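Local coordinates for agenet domain-containing protein (Arabidopsis thaliana, PDB 6IE4) that probably reads methylated histone H3 tails through its tandem Agenet domains, at residues A[84-87]-A[88-91]. Numbering follows the deposited sequence.
Sequences PMSE and IEKK
With chi1 at 59°, Ser-86 tucks OG between its own backbone N and carbonyl carbon, turning the hydroxyl back over the start of the helical turn that reaches Glu-89. There OG accepts the backbone N-H of Glu-89, Glu-89 N to Ser-86 OG 3.1 Å, in a moderately bent bond (149° at the hydrogen). The side chain of Glu-89 sets off beside the same hydroxyl and runs on extended, its carboxylate ending with Glu-89 OE1 3.7 Å from Ser-86 OG. One residue further, the N-H of Lys-90 is directed at Ser-86 O, but the position of that oxygen is uncertain, so the bond is doubtful. Lys-91 N donates a backbone hydrogen bond to Ile-88 O, 3.1 Å. On another side of the turn, Glu-87 bends at chi2 (84°) and its carboxylate crosses the aliphatic part of Lys-91, Glu-87 OE2 lying 3.4 Å from Lys-91 CE. Glu-87 OE2 and Lys-91 NZ are 4.7 Å apart; any attraction is probably long-range, and the pair is no salt bridge. Met-85 lays CB against CD of Lys-90 at 3.9 Å, while its thioether end departs from the turn, the side chain touching Arg-141 and Phe-142 of strand 140-142. The serine hydroxyl taking the N-H three residues on resembles an N-cap, here on a single helical turn rather than a regular helix, at the surface of the loop joining strands 78-79 and 99-104.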
loop_
_atom_site.group_PDB
_atom_site.type_symbol
_atom_site.label_atom_id
_atom_site.label_comp_id
_atom_site.label_asym_id
_atom_site.label_seq_id
_atom_site.Cartn_x
_atom_site.Cartn_y
_atom_site.Cartn_z
ATOM N N PRO A 84 -11.586 -4.279 -6.504
ATOM C CA PRO A 84 -11.615 -3.925 -7.935
ATOM C C PRO A 84 -12.516 -2.729 -8.237
ATOM O O PRO A 84 -13.741 -2.804 -8.061
ATOM C CB PRO A 84 -12.128 -5.210 -8.606
ATOM C CG PRO A 84 -12.876 -5.949 -7.523
ATOM C CD PRO A 84 -12.160 -5.610 -6.236
ATOM N N MET A 85 -11.898 -1.630 -8.688
ATOM C CA MET A 85 -12.629 -0.456 -9.161
ATOM C C MET A 85 -13.572 -0.829 -10.304
ATOM O O MET A 85 -13.146 -1.460 -11.277
ATOM C CB MET A 85 -11.654 0.632 -9.636
ATOM C CG MET A 85 -10.905 1.425 -8.551
ATOM S SD MET A 85 -9.623 2.528 -9.251
ATOM C CE MET A 85 -8.467 2.685 -7.890
ATOM N N SER A 86 -14.861 -0.483 -10.166
ATOM C CA SER A 86 -15.801 -0.662 -11.277
ATOM C C SER A 86 -15.297 0.102 -12.502
ATOM O O SER A 86 -14.427 0.967 -12.405
ATOM C CB SER A 86 -17.196 -0.140 -10.935
ATOM O OG SER A 86 -17.148 1.237 -10.599
ATOM N N GLU A 87 -15.945 -0.123 -13.647
ATOM C CA GLU A 87 -15.432 0.485 -14.871
ATOM C C GLU A 87 -15.649 1.993 -14.891
ATOM O O GLU A 87 -14.748 2.748 -15.280
ATOM C CB GLU A 87 -16.104 -0.145 -16.086
ATOM C CG GLU A 87 -16.197 0.795 -17.278
ATOM C CD GLU A 87 -14.928 0.825 -18.111
ATOM O OE1 GLU A 87 -15.032 0.700 -19.354
ATOM O OE2 GLU A 87 -13.829 0.988 -17.525
ATOM N N ILE A 88 -16.804 2.458 -14.416
ATOM C CA ILE A 88 -17.000 3.891 -14.218
ATOM C C ILE A 88 -16.058 4.428 -13.142
ATOM O O ILE A 88 -15.368 5.436 -13.348
ATOM C CB ILE A 88 -18.480 4.186 -13.928
ATOM C CG1 ILE A 88 -19.274 4.009 -15.235
ATOM C CG2 ILE A 88 -18.651 5.557 -13.305
ATOM C CD1 ILE A 88 -20.777 4.070 -15.095
ATOM N N GLU A 89 -15.993 3.757 -11.989
ATOM C CA GLU A 89 -15.041 4.174 -10.962
ATOM C C GLU A 89 -13.626 4.153 -11.509
ATOM O O GLU A 89 -12.828 5.043 -11.209
ATOM C CB GLU A 89 -15.143 3.291 -9.718
ATOM C CG GLU A 89 -14.652 3.976 -8.439
ATOM C CD GLU A 89 -15.371 3.472 -7.180
ATOM O OE1 GLU A 89 -16.169 2.510 -7.285
ATOM O OE2 GLU A 89 -15.139 4.038 -6.083
ATOM N N LYS A 90 -13.290 3.129 -12.290
ATOM C CA LYS A 90 -11.934 2.952 -12.799
ATOM C C LYS A 90 -11.531 4.029 -13.792
ATOM O O LYS A 90 -10.348 4.131 -14.121
ATOM C CB LYS A 90 -11.869 1.580 -13.490
ATOM C CG LYS A 90 -10.557 1.045 -14.031
ATOM C CD LYS A 90 -9.819 0.192 -13.018
ATOM C CE LYS A 90 -8.442 -0.257 -13.562
ATOM N NZ LYS A 90 -7.383 -0.640 -12.537
ATOM N N LYS A 91 -12.459 4.887 -14.213
ATOM C CA LYS A 91 -12.163 5.890 -15.223
ATOM C C LYS A 91 -12.692 7.274 -14.879
ATOM O O LYS A 91 -12.616 8.172 -15.729
ATOM C CB LYS A 91 -12.801 5.456 -16.551
ATOM C CG LYS A 91 -12.470 4.057 -17.076
ATOM C CD LYS A 91 -11.472 4.093 -18.232
ATOM C CE LYS A 91 -11.982 3.173 -19.356
ATOM N NZ LYS A 91 -11.181 3.236 -20.626
#